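Local coordinates for mbDLG-3 protein (Monosiga brevicollis, PDB 6X1N), which forms a Dlg-type PDZ domain that probably binds the C-terminal tails of partner proteins, within a longer protein that may take part in protein kinase binding, at residues 6-11 / 53-58; 15-20 / 87-92; 19-24 / 36-41; 57-62 / 91-96; 62-67 / 79-84. All coordinates share one frame; numbering follows the deposited sequence.

Interaction 1: 6-11 / 53-58; sequences RTVTLY and GQVFEG. With GOL (glycerol), chain B.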
# COMPACT_ATOMS: atom_id res chain seq x y z
N ARG A 6 -8.77 5.28 -5.45
CA ARG A 6 -9.64 4.84 -4.36
C ARG A 6 -9.12 5.39 -3.04
O ARG A 6 -7.92 5.32 -2.76
CB ARG A 6 -9.70 3.32 -4.31
CG ARG A 6 -10.68 2.74 -5.32
CD ARG A 6 -10.49 1.24 -5.55
NE ARG A 6 -9.38 0.95 -6.46
CZ ARG A 6 -8.24 0.34 -6.13
NH1 ARG A 6 -8.00 -0.07 -4.89
NH2 ARG A 6 -7.32 0.15 -7.08
N THR A 7 -10.02 5.93 -2.23
CA THR A 7 -9.70 6.38 -0.89
C THR A 7 -10.44 5.44 0.05
O THR A 7 -11.67 5.38 0.04
CB THR A 7 -10.12 7.83 -0.67
OG1 THR A 7 -9.41 8.67 -1.59
CG2 THR A 7 -9.77 8.26 0.73
N VAL A 8 -9.69 4.67 0.83
CA VAL A 8 -10.23 3.58 1.62
C VAL A 8 -9.78 3.76 3.06
O VAL A 8 -8.61 4.05 3.31
CB VAL A 8 -9.72 2.22 1.08
CG1 VAL A 8 -10.26 1.08 1.92
CG2 VAL A 8 -10.11 2.05 -0.38
N THR A 9 -10.70 3.61 4.00
CA THR A 9 -10.35 3.56 5.41
C THR A 9 -10.54 2.13 5.89
O THR A 9 -11.62 1.56 5.75
CB THR A 9 -11.21 4.51 6.24
OG1 THR A 9 -10.95 5.86 5.82
CG2 THR A 9 -10.88 4.37 7.72
N LEU A 10 -9.48 1.54 6.41
CA LEU A 10 -9.52 0.21 6.97
C LEU A 10 -9.40 0.30 8.48
O LEU A 10 -8.65 1.13 9.00
CB LEU A 10 -8.37 -0.65 6.45
CG LEU A 10 -8.27 -0.85 4.94
CD1 LEU A 10 -7.04 -1.69 4.63
CD2 LEU A 10 -9.52 -1.51 4.39
N TYR A 11 -10.11 -0.58 9.17
CA TYR A 11 -10.04 -0.70 10.61
C TYR A 11 -9.43 -2.06 10.95
O TYR A 11 -9.84 -3.08 10.38
CB TYR A 11 -11.43 -0.54 11.21
CG TYR A 11 -11.53 -0.95 12.65
CD1 TYR A 11 -10.75 -0.34 13.62
CD2 TYR A 11 -12.41 -1.94 13.05
CE1 TYR A 11 -10.84 -0.72 14.95
CE2 TYR A 11 -12.51 -2.32 14.37
CZ TYR A 11 -11.72 -1.71 15.31
OH TYR A 11 -11.82 -2.09 16.63
N GLY A 53 -13.23 -4.94 -0.14
CA GLY A 53 -13.40 -5.15 -1.56
C GLY A 53 -12.83 -4.05 -2.43
O GLY A 53 -13.08 -4.03 -3.63
N GLN A 54 -12.07 -3.12 -1.85
CA GLN A 54 -11.57 -1.97 -2.58
C GLN A 54 -10.06 -1.81 -2.45
O GLN A 54 -9.54 -0.71 -2.67
CB GLN A 54 -12.30 -0.69 -2.17
CG GLN A 54 -13.75 -0.64 -2.66
CD GLN A 54 -13.86 -0.45 -4.18
OE1 GLN A 54 -13.67 0.65 -4.70
NE2 GLN A 54 -14.18 -1.53 -4.90
N VAL A 55 -9.37 -2.88 -2.09
CA VAL A 55 -7.92 -2.90 -1.96
C VAL A 55 -7.43 -4.11 -2.74
O VAL A 55 -7.89 -5.23 -2.48
CB VAL A 55 -7.50 -3.02 -0.48
CG1 VAL A 55 -5.99 -3.01 -0.35
CG2 VAL A 55 -8.15 -1.91 0.36
N PHE A 56 -6.52 -3.91 -3.69
CA PHE A 56 -6.15 -4.97 -4.61
C PHE A 56 -4.64 -5.13 -4.67
O PHE A 56 -3.89 -4.15 -4.66
CB PHE A 56 -6.63 -4.67 -6.04
CG PHE A 56 -8.11 -4.40 -6.14
CD1 PHE A 56 -9.03 -5.26 -5.59
CD2 PHE A 56 -8.56 -3.26 -6.80
CE1 PHE A 56 -10.39 -5.00 -5.71
CE2 PHE A 56 -9.90 -3.00 -6.91
CZ PHE A 56 -10.82 -3.86 -6.37
N GLU A 57 -4.20 -6.38 -4.82
CA GLU A 57 -2.81 -6.61 -5.17
C GLU A 57 -2.46 -5.83 -6.44
O GLU A 57 -3.28 -5.74 -7.37
CB GLU A 57 -2.57 -8.10 -5.38
CG GLU A 57 -1.13 -8.37 -5.72
CD GLU A 57 -0.78 -9.83 -5.81
OE1 GLU A 57 -1.58 -10.69 -5.35
OE2 GLU A 57 0.32 -10.11 -6.34
N GLY A 58 -1.28 -5.23 -6.47
CA GLY A 58 -0.87 -4.41 -7.58
C GLY A 58 -1.28 -2.96 -7.48
O GLY A 58 -0.96 -2.17 -8.39
C1 GOL B . -12.09 1.21 -9.31
O1 GOL B . -10.89 1.75 -8.78
C2 GOL B . -12.92 0.60 -8.19
O2 GOL B . -13.46 1.61 -7.37
C3 GOL B . -14.05 -0.24 -8.79
O3 GOL B . -14.86 -0.74 -7.76
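Arg6, on the first strand of the PDZ domain, reaches across to the loop that leaves helix 48-52, where Gln54 and Phe56 meet its guanidinium from different directions. NH1 of Arg6 donates to the backbone O of Gln54 at 2.8 Å; the oxygen lies close to the guanidinium plane, but the nitrogen stands well above the carbonyl plane. The same NH1 also forms a salt bridge to Asp59, so two acceptors grip it. CD2 of Phe56 lies over one guanidinium face, toward the rim of that group, 3.6 Å from Arg6 NH2, and the two planes are inclined by 49°, far from a parallel stack. Lower down the side chain, CD of Arg6 passes 3.3 Å from Gln54 OE1, the amide standing nearly upright to the guanidinium at 79°. A glycerol, probably left from crystallisation, bridges the Arg6 and Gln54 side chains: Arg6 NE donates to its O1 in the guanidinium plane at 2.9 Å, while Gln54 OE1 accepts from O2 and NE2 donates to O3. Further along strand 6-11 the contact turns apolar. With its CG1 anti to the backbone N (chi1 179°), Val8 presents this methyl to Val55 CG2 at 4.0 Å and leaves CG2 to rest against Gln54, 3.6 Å from its backbone O. Leu10 approaches the same Val55 methyl, CD2 to CG2 being 4.3 Å.

Interaction 2: 15-20 / 87-92; sequences AGFGFS and GVMTLN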
# COMPACT_ATOMS: atom_id res chain seq x y z
N ALA A 15 -9.15 -9.46 12.89
CA ALA A 15 -8.23 -10.25 12.08
C ALA A 15 -7.09 -9.43 11.49
O ALA A 15 -6.27 -9.98 10.75
CB ALA A 15 -8.98 -10.98 10.97
N GLY A 16 -7.01 -8.14 11.78
CA GLY A 16 -5.95 -7.33 11.22
C GLY A 16 -6.34 -6.66 9.92
O GLY A 16 -7.42 -6.86 9.35
N PHE A 17 -5.40 -5.86 9.42
CA PHE A 17 -5.63 -5.09 8.20
C PHE A 17 -5.71 -5.98 6.96
O PHE A 17 -6.32 -5.57 5.96
CB PHE A 17 -4.54 -4.04 8.03
CG PHE A 17 -4.64 -2.90 9.01
CD1 PHE A 17 -5.75 -2.06 9.01
CD2 PHE A 17 -3.63 -2.66 9.92
CE1 PHE A 17 -5.84 -1.00 9.90
CE2 PHE A 17 -3.71 -1.59 10.82
CZ PHE A 17 -4.82 -0.77 10.81
N GLY A 18 -5.08 -7.15 6.97
CA GLY A 18 -5.33 -8.14 5.94
C GLY A 18 -4.64 -7.93 4.61
O GLY A 18 -5.18 -8.33 3.57
N PHE A 19 -3.46 -7.32 4.58
CA PHE A 19 -2.75 -7.19 3.32
C PHE A 19 -1.26 -7.12 3.58
O PHE A 19 -0.81 -6.76 4.67
CB PHE A 19 -3.22 -5.98 2.50
CG PHE A 19 -2.81 -4.64 3.06
CD1 PHE A 19 -3.61 -3.98 3.98
CD2 PHE A 19 -1.64 -4.02 2.63
CE1 PHE A 19 -3.24 -2.73 4.48
CE2 PHE A 19 -1.26 -2.77 3.12
CZ PHE A 19 -2.05 -2.13 4.05
N SER A 20 -0.50 -7.49 2.55
CA SER A 20 0.94 -7.36 2.54
C SER A 20 1.33 -6.23 1.60
O SER A 20 0.66 -6.01 0.58
CB SER A 20 1.58 -8.63 1.98
OG SER A 20 1.16 -9.79 2.69
N GLY A 87 -5.67 1.62 15.38
CA GLY A 87 -6.33 0.66 14.52
C GLY A 87 -6.94 1.22 13.25
O GLY A 87 -7.71 0.51 12.60
N VAL A 88 -6.65 2.46 12.87
CA VAL A 88 -7.25 3.09 11.71
C VAL A 88 -6.18 3.34 10.66
O VAL A 88 -5.09 3.83 10.98
CB VAL A 88 -7.99 4.39 12.08
CG1 VAL A 88 -8.60 5.01 10.85
CG2 VAL A 88 -9.06 4.10 13.13
N MET A 89 -6.48 2.99 9.41
CA MET A 89 -5.57 3.22 8.30
C MET A 89 -6.36 3.81 7.14
O MET A 89 -7.31 3.20 6.66
CB MET A 89 -4.93 1.90 7.87
CG MET A 89 -3.95 2.06 6.73
SD MET A 89 -3.42 0.49 6.03
CE MET A 89 -2.52 -0.23 7.41
N THR A 90 -5.96 5.00 6.68
CA THR A 90 -6.55 5.59 5.49
C THR A 90 -5.53 5.48 4.37
O THR A 90 -4.34 5.73 4.59
CB THR A 90 -6.96 7.04 5.73
OG1 THR A 90 -7.94 7.09 6.79
CG2 THR A 90 -7.58 7.62 4.48
N LEU A 91 -5.99 5.07 3.19
CA LEU A 91 -5.14 4.80 2.05
C LEU A 91 -5.66 5.55 0.83
O LEU A 91 -6.87 5.62 0.62
CB LEU A 91 -5.18 3.32 1.69
CG LEU A 91 -4.73 2.32 2.74
CD1 LEU A 91 -5.17 0.93 2.33
CD2 LEU A 91 -3.23 2.37 2.90
N ASN A 92 -4.75 6.08 0.03
CA ASN A 92 -5.03 6.49 -1.34
C ASN A 92 -4.36 5.46 -2.24
O ASN A 92 -3.13 5.31 -2.18
CB ASN A 92 -4.47 7.87 -1.65
CG ASN A 92 -5.39 8.98 -1.24
OD1 ASN A 92 -5.93 8.99 -0.14
ND2 ASN A 92 -5.59 9.94 -2.14
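Phe17 and Phe19, from the PDZ carboxylate-binding loop and the strand it leads into, take hold of Met89 on strand 88-95; the Gly-Phe-Gly-Phe sequence here corresponds to the family's GLGF motif. The tight part is the thioether. CE of Met89 sits almost centrally over one face of the Phe17 ring, 3.7 Å from its centroid and 13° off the normal, a CH-pi contact. The sulfur just behind it meets Phe19 differently: SD lies in the plane of that ring, 3.6 Å from both Phe19 CE1 and CZ, an edge-on Met-aromatic contact. The bend at chi3 (-65°) of Met89 allows this division, turning the methyl back to Phe17 while the sulfur faces Phe19. CB of Met89 adds a third touch, 3.7 Å from Phe17 CE1. An alanine at Phe17 takes away the ring face under the Met89 methyl, which would probably leave a gap beside the thioether. Both rings also touch Leu10 of strand 6-11. The looser side is the CD2-CE2 edge of Phe17, where this partly exposed residue has a glycerol, probably from the crystallisation liquor, about 3 Å from its side chain. The other end of the ring is packed inward against backbone at the start of strand 88-95: Phe17 CZ lies 4.2 Å from Val88 N, and Phe17 CE1 comes within 3.6 Å of Gly87 O.

Interaction 3: 19-24 / 36-41; sequences FSLLGP and VGIFIS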
# COMPACT_ATOMS: atom_id res chain seq x y z
N PHE A 19 -3.46 -7.32 4.58
CA PHE A 19 -2.75 -7.19 3.32
C PHE A 19 -1.26 -7.12 3.58
O PHE A 19 -0.81 -6.76 4.67
CB PHE A 19 -3.22 -5.98 2.50
CG PHE A 19 -2.81 -4.64 3.06
CD1 PHE A 19 -3.61 -3.98 3.98
CD2 PHE A 19 -1.64 -4.02 2.63
CE1 PHE A 19 -3.24 -2.73 4.48
CE2 PHE A 19 -1.26 -2.77 3.12
CZ PHE A 19 -2.05 -2.13 4.05
N SER A 20 -0.50 -7.49 2.55
CA SER A 20 0.94 -7.36 2.54
C SER A 20 1.33 -6.23 1.60
O SER A 20 0.66 -6.01 0.58
CB SER A 20 1.58 -8.63 1.98
OG SER A 20 1.16 -9.79 2.69
N LEU A 21 2.42 -5.54 1.91
CA LEU A 21 2.93 -4.51 1.01
C LEU A 21 4.38 -4.77 0.64
O LEU A 21 5.09 -5.56 1.28
CB LEU A 21 2.71 -3.08 1.55
CG LEU A 21 3.31 -2.69 2.90
CD1 LEU A 21 4.82 -2.45 2.85
CD2 LEU A 21 2.63 -1.43 3.43
N LEU A 22 4.83 -4.09 -0.41
CA LEU A 22 6.22 -4.15 -0.84
C LEU A 22 6.69 -2.74 -1.16
O LEU A 22 5.91 -1.81 -1.34
CB LEU A 22 6.45 -5.10 -2.03
CG LEU A 22 5.89 -4.79 -3.42
CD1 LEU A 22 6.61 -3.64 -4.15
CD2 LEU A 22 6.00 -6.06 -4.26
N GLY A 23 8.00 -2.60 -1.23
CA GLY A 23 8.59 -1.34 -1.59
C GLY A 23 10.06 -1.52 -1.88
O GLY A 23 10.59 -2.64 -1.83
N PRO A 24 10.75 -0.43 -2.19
CA PRO A 24 12.18 -0.52 -2.51
C PRO A 24 13.02 -0.64 -1.26
O PRO A 24 12.60 -0.32 -0.15
CB PRO A 24 12.45 0.81 -3.23
CG PRO A 24 11.49 1.75 -2.62
CD PRO A 24 10.24 0.95 -2.25
N VAL A 36 9.98 2.09 -7.97
CA VAL A 36 9.84 3.00 -6.85
C VAL A 36 8.36 3.10 -6.52
O VAL A 36 7.50 2.92 -7.40
CB VAL A 36 10.49 4.37 -7.19
CG1 VAL A 36 9.80 5.01 -8.38
CG2 VAL A 36 10.53 5.31 -6.00
N GLY A 37 8.06 3.36 -5.26
CA GLY A 37 6.69 3.39 -4.78
C GLY A 37 6.36 2.17 -3.93
O GLY A 37 7.03 1.13 -3.98
N ILE A 38 5.33 2.31 -3.12
CA ILE A 38 4.85 1.26 -2.24
C ILE A 38 3.65 0.60 -2.89
O ILE A 38 2.77 1.29 -3.43
CB ILE A 38 4.46 1.86 -0.88
CG1 ILE A 38 5.66 2.55 -0.22
CG2 ILE A 38 3.85 0.79 0.03
CD1 ILE A 38 6.86 1.63 -0.04
N PHE A 39 3.59 -0.73 -2.84
CA PHE A 39 2.55 -1.50 -3.51
C PHE A 39 1.93 -2.53 -2.59
O PHE A 39 2.59 -3.06 -1.70
CB PHE A 39 3.12 -2.20 -4.74
CG PHE A 39 3.32 -1.26 -5.88
CD1 PHE A 39 4.38 -0.39 -5.88
CD2 PHE A 39 2.41 -1.21 -6.91
CE1 PHE A 39 4.53 0.52 -6.90
CE2 PHE A 39 2.57 -0.32 -7.93
CZ PHE A 39 3.61 0.55 -7.93
N ILE A 40 0.65 -2.82 -2.82
CA ILE A 40 0.00 -3.97 -2.19
C ILE A 40 0.49 -5.22 -2.89
O ILE A 40 0.32 -5.36 -4.11
CB ILE A 40 -1.52 -3.85 -2.28
CG1 ILE A 40 -2.01 -2.52 -1.71
CG2 ILE A 40 -2.17 -5.07 -1.64
CD1 ILE A 40 -2.11 -2.46 -0.25
N SER A 41 1.10 -6.13 -2.14
CA SER A 41 1.62 -7.37 -2.70
C SER A 41 0.76 -8.60 -2.41
O SER A 41 1.01 -9.65 -3.00
CB SER A 41 3.05 -7.62 -2.21
OG SER A 41 3.10 -7.60 -0.80
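Leu22 and Phe39 exchange two backbone hydrogen bonds: Leu22 N donates to Phe39 O at 2.8 Å, and Phe39 N returns a nearly straight bond (167°) to Leu22 O at 3.0 Å. Ser41 N gives a third, 2.8 Å to Ser20 O. The acceptors take CA-H...O contacts as well, Ile38 CA approaching Leu22 O, Leu21 CA approaching Phe39 O and Ile40 CA approaching Ser20 O. In the non-hydrogen-bonded pair Leu21-Ile40, by contrast, Ile40 turns its backbone polar groups to the other neighbour, bonding to Gly58 and Asp59. Strand 19-22 thus pairs with strand 38-43 along one side; in PDZ domains a peptide tail usually adds along the other, between this strand and helix 74-82. Consistent with that, a glycerol is hydrogen-bonded to Phe19 O and lies about 4 Å from the side chain of Leu21. Leu22 and Phe39 point to the sheet face covered by helix 97-102, CD1 of Leu22 resting on Phe39 CB at 3.8 Å. Ile40 instead reaches over to Phe19; the two side chains cross at about a right angle, Ile40 CD1 lying 3.3 Å from Phe19 CD2. Beyond the strand, Pro24 CD meets Ile38 CD1 at 4.1 Å. That methyl is also 3.8 Å from Gly23 CA, and a CB on this glycine would run into it.

Interaction 4: 57-62 / 91-96; sequences EGDQIL and LNLTAN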
# COMPACT_ATOMS: atom_id res chain seq x y z
N GLU A 57 -4.20 -6.38 -4.82
CA GLU A 57 -2.81 -6.61 -5.17
C GLU A 57 -2.46 -5.83 -6.44
O GLU A 57 -3.28 -5.74 -7.37
CB GLU A 57 -2.57 -8.10 -5.38
CG GLU A 57 -1.13 -8.37 -5.72
CD GLU A 57 -0.78 -9.83 -5.81
OE1 GLU A 57 -1.58 -10.69 -5.35
OE2 GLU A 57 0.32 -10.11 -6.34
N GLY A 58 -1.28 -5.23 -6.47
CA GLY A 58 -0.87 -4.41 -7.58
C GLY A 58 -1.28 -2.96 -7.48
O GLY A 58 -0.96 -2.17 -8.39
N ASP A 59 -1.98 -2.57 -6.42
CA ASP A 59 -2.26 -1.16 -6.18
C ASP A 59 -0.99 -0.47 -5.70
O ASP A 59 -0.26 -1.00 -4.86
CB ASP A 59 -3.28 -0.99 -5.06
CG ASP A 59 -4.70 -1.30 -5.47
OD1 ASP A 59 -4.98 -1.40 -6.68
OD2 ASP A 59 -5.54 -1.35 -4.55
N GLN A 60 -0.75 0.74 -6.21
CA GLN A 60 0.21 1.62 -5.57
C GLN A 60 -0.46 2.31 -4.40
O GLN A 60 -1.58 2.84 -4.54
CB GLN A 60 0.76 2.64 -6.55
CG GLN A 60 1.78 3.54 -5.88
CD GLN A 60 2.67 4.30 -6.83
OE1 GLN A 60 2.47 4.28 -8.05
NE2 GLN A 60 3.67 4.98 -6.28
N ILE A 61 0.19 2.29 -3.24
CA ILE A 61 -0.25 3.06 -2.09
C ILE A 61 0.39 4.43 -2.22
O ILE A 61 1.57 4.62 -1.91
CB ILE A 61 0.14 2.40 -0.76
CG1 ILE A 61 -0.28 0.93 -0.71
CG2 ILE A 61 -0.50 3.18 0.38
CD1 ILE A 61 0.06 0.26 0.64
N LEU A 62 -0.38 5.41 -2.69
CA LEU A 62 0.16 6.75 -2.88
C LEU A 62 0.36 7.46 -1.55
O LEU A 62 1.33 8.21 -1.37
CB LEU A 62 -0.76 7.57 -3.80
CG LEU A 62 -0.88 7.02 -5.22
CD1 LEU A 62 -2.05 7.66 -5.97
CD2 LEU A 62 0.42 7.22 -5.99
N LEU A 91 -5.99 5.07 3.19
CA LEU A 91 -5.14 4.80 2.05
C LEU A 91 -5.66 5.55 0.83
O LEU A 91 -6.87 5.62 0.62
CB LEU A 91 -5.18 3.32 1.69
CG LEU A 91 -4.73 2.32 2.74
CD1 LEU A 91 -5.17 0.93 2.33
CD2 LEU A 91 -3.23 2.37 2.90
N ASN A 92 -4.75 6.08 0.03
CA ASN A 92 -5.03 6.49 -1.34
C ASN A 92 -4.36 5.46 -2.24
O ASN A 92 -3.13 5.31 -2.18
CB ASN A 92 -4.47 7.87 -1.65
CG ASN A 92 -5.39 8.98 -1.24
OD1 ASN A 92 -5.93 8.99 -0.14
ND2 ASN A 92 -5.59 9.94 -2.14
N LEU A 93 -5.16 4.76 -3.03
CA LEU A 93 -4.71 3.62 -3.82
C LEU A 93 -5.07 3.82 -5.28
O LEU A 93 -6.11 4.41 -5.61
CB LEU A 93 -5.47 2.35 -3.38
CG LEU A 93 -5.31 1.93 -1.92
CD1 LEU A 93 -6.27 0.80 -1.59
CD2 LEU A 93 -3.89 1.51 -1.64
N THR A 94 -4.24 3.29 -6.16
CA THR A 94 -4.63 3.18 -7.56
C THR A 94 -3.89 2.00 -8.18
O THR A 94 -2.73 1.75 -7.84
CB THR A 94 -4.38 4.49 -8.32
OG1 THR A 94 -5.09 4.49 -9.57
CG2 THR A 94 -2.88 4.71 -8.56
N ALA A 95 -4.57 1.25 -9.04
CA ALA A 95 -3.91 0.12 -9.68
C ALA A 95 -2.78 0.64 -10.56
O ALA A 95 -2.96 1.59 -11.32
CB ALA A 95 -4.92 -0.67 -10.52
N ASN A 96 -1.61 0.05 -10.45
CA ASN A 96 -0.45 0.48 -11.23
C ASN A 96 0.28 -0.75 -11.70
O ASN A 96 1.34 -1.12 -11.16
CB ASN A 96 0.44 1.43 -10.42
CG ASN A 96 1.55 2.03 -11.24
OD1 ASN A 96 1.75 1.65 -12.40
ND2 ASN A 96 2.31 2.95 -10.64
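Gln60 and Asn96 lie side by side, pointing the same way, and their amides are joined: Asn96 ND2 donates to Gln60 OE1 at 2.9 Å. The acceptor lies in the Asn96 amide plane, and the two amides are turned only 25° apart. Gln60 reaches this position with CG anti to the backbone N (chi1 -179°) and an extended chain beyond. Asn96 is the N-cap of helix 97-102, OD1 taking the backbone N of Met99, so Gln60 holds the capping amide by its other end. A leucine in place of Gln60 has no acceptor for Asn96 ND2, and the capping amide would probably be freer to turn. Backbone bonds carry the pairing onward, Asn96 N to Gly58 O at 3.1 Å, a mutual pair between Gln60 and Thr94, and Leu62 N to Asn92 O at 2.8 Å. These join strands 59-64 and 88-95 as antiparallel neighbours in the PDZ sheet. Asp59 diverges from its partner Ala95; its OD2 has a salt bridge to Arg6 and a hydrogen bond from Phe56 N, and also lies 3.7 Å from Leu93 CD1. On the face bearing Ile61 and Leu93 these two side chains run alongside each other, Ile61 CG1 meeting Leu93 CD2 at 3.8 Å. The second branch of Ile61, CG2, packs on Leu91 CD2 at 3.8 Å. On the face bearing Gln60 and Thr94, the Thr94 methyl CG2 touches Leu62 CD1 at 4.0 Å.

Interaction 5: 62-67 / 79-84; sequences LSMNGQ and NLVKHI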
# COMPACT_ATOMS: atom_id res chain seq x y z
N LEU A 62 -0.38 5.41 -2.69
CA LEU A 62 0.16 6.75 -2.88
C LEU A 62 0.36 7.46 -1.55
O LEU A 62 1.33 8.21 -1.37
CB LEU A 62 -0.76 7.57 -3.80
CG LEU A 62 -0.88 7.02 -5.22
CD1 LEU A 62 -2.05 7.66 -5.97
CD2 LEU A 62 0.42 7.22 -5.99
N SER A 63 -0.54 7.23 -0.60
CA SER A 63 -0.39 7.81 0.73
C SER A 63 -1.08 6.90 1.73
O SER A 63 -1.98 6.13 1.39
CB SER A 63 -0.96 9.22 0.79
OG SER A 63 -2.34 9.21 0.49
N MET A 64 -0.64 7.00 2.98
CA MET A 64 -1.23 6.26 4.08
C MET A 64 -1.22 7.15 5.31
O MET A 64 -0.17 7.67 5.68
CB MET A 64 -0.42 4.99 4.37
CG MET A 64 -0.98 4.17 5.51
SD MET A 64 0.05 2.76 5.97
CE MET A 64 0.03 1.81 4.45
N ASN A 65 -2.38 7.33 5.92
CA ASN A 65 -2.49 8.12 7.15
C ASN A 65 -1.86 9.49 6.98
O ASN A 65 -1.13 9.98 7.85
CB ASN A 65 -1.94 7.36 8.36
CG ASN A 65 -2.84 6.22 8.77
OD1 ASN A 65 -3.97 6.11 8.30
ND2 ASN A 65 -2.35 5.36 9.65
N GLY A 66 -2.13 10.12 5.84
CA GLY A 66 -1.62 11.45 5.56
C GLY A 66 -0.18 11.53 5.13
O GLY A 66 0.30 12.64 4.86
N GLN A 67 0.53 10.41 5.04
CA GLN A 67 1.95 10.39 4.68
C GLN A 67 2.09 10.05 3.21
O GLN A 67 1.59 9.02 2.75
CB GLN A 67 2.72 9.39 5.53
CG GLN A 67 2.48 9.54 7.02
CD GLN A 67 2.67 10.97 7.50
OE1 GLN A 67 1.72 11.61 7.96
NE2 GLN A 67 3.89 11.48 7.38
N ASN A 79 6.96 -0.09 8.76
CA ASN A 79 7.06 0.49 10.09
C ASN A 79 5.87 1.40 10.37
O ASN A 79 5.30 1.37 11.47
CB ASN A 79 8.38 1.25 10.18
CG ASN A 79 8.86 1.45 11.60
OD1 ASN A 79 9.16 0.48 12.32
ND2 ASN A 79 9.00 2.71 12.00
N LEU A 80 5.48 2.21 9.38
CA LEU A 80 4.31 3.06 9.52
C LEU A 80 3.08 2.23 9.91
O LEU A 80 2.37 2.56 10.87
CB LEU A 80 4.08 3.83 8.21
CG LEU A 80 2.94 4.85 8.16
CD1 LEU A 80 3.09 5.94 9.21
CD2 LEU A 80 2.83 5.46 6.78
N VAL A 81 2.86 1.13 9.21
CA VAL A 81 1.73 0.25 9.51
C VAL A 81 1.85 -0.34 10.91
O VAL A 81 0.89 -0.33 11.69
CB VAL A 81 1.61 -0.87 8.46
CG1 VAL A 81 0.51 -1.86 8.87
CG2 VAL A 81 1.33 -0.28 7.10
N LYS A 82 3.02 -0.91 11.22
CA LYS A 82 3.20 -1.61 12.49
C LYS A 82 3.03 -0.67 13.67
O LYS A 82 2.64 -1.12 14.76
CB LYS A 82 4.58 -2.28 12.51
CG LYS A 82 4.84 -3.17 13.72
CD LYS A 82 4.02 -4.46 13.70
CE LYS A 82 4.32 -5.32 14.92
NZ LYS A 82 3.44 -6.53 15.00
N HIS A 83 3.28 0.62 13.48
CA HIS A 83 3.23 1.61 14.55
C HIS A 83 1.86 2.24 14.75
O HIS A 83 1.70 3.04 15.68
CB HIS A 83 4.28 2.71 14.32
CG HIS A 83 5.68 2.28 14.61
ND1 HIS A 83 6.65 3.15 15.06
CD2 HIS A 83 6.28 1.07 14.50
CE1 HIS A 83 7.79 2.50 15.22
NE2 HIS A 83 7.59 1.23 14.89
N ILE A 84 0.87 1.93 13.91
CA ILE A 84 -0.48 2.46 14.12
C ILE A 84 -0.98 2.02 15.49
O ILE A 84 -0.91 0.83 15.84
CB ILE A 84 -1.40 1.98 12.99
CG1 ILE A 84 -0.98 2.60 11.65
CG2 ILE A 84 -2.87 2.30 13.32
CD1 ILE A 84 -1.74 2.05 10.44
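Apolar packing of Met64 against Leu80 and Val81 seats the last turn of helix 74-82 on the end of strand 59-64. The methionine sulfur does most of the touching: SD of Met64 is 3.5 Å from Val81 CG2, which also meets its CE at 3.6 Å. Met64 stretches out with CG anti to the backbone N (chi1 179°) and bends only at the last torsion, which brings both sulfur and methyl against that one valine branch, the two side chains crossing at about a right angle. Leu80 comes past from the opposite direction, its CD2 4.0 Å from Met64 SD. In PDZ domains this helix forms one wall of the peptide-binding groove, and here it is held to the sheet through residues on its inner side. The strand ends in a type I' beta turn from Met64 to Gln67, closed by mutual backbone bonds, Met64 N to Gln67 O at 3.0 Å and Gln67 N to Met64 O at 2.9 Å. Just before it, Leu62 and Ser63 both face Asn92 in a classic beta bulge. The turn joins the contact as well: CG of Gln67 meets Leu80 CD2 at 4.1 Å, and the Asn65 amide crosses Ile84, ND2 lying 3.5 Å from CD1. That amide is held by strand 88-95, OD1 accepting from Thr90 N and ND2 donating weakly to Val88 O.

Overall arrangement
All five contacts belong to one PDZ domain and reach the same antiparallel sheet, their centres 8 to 14 Å apart. Interactions 2 and 4 share strand 88-95, which pairs with strand 6-11 of interaction 1 on one side and with strand 59-64, used by interactions 4 and 5, on the other. Strand 59-64 in turn neighbours strand 38-43 of interaction 3. Along the chain, interaction 3 closes before 4 and 5 open, whereas the segments of 1 and 2 alternate. Interactions 1 and 4 share Glu57 and Gly58. Interactions 2, 3 and 5 together frame the probable peptide groove: carboxylate-binding loop, strand 19-22 and helix 74-82.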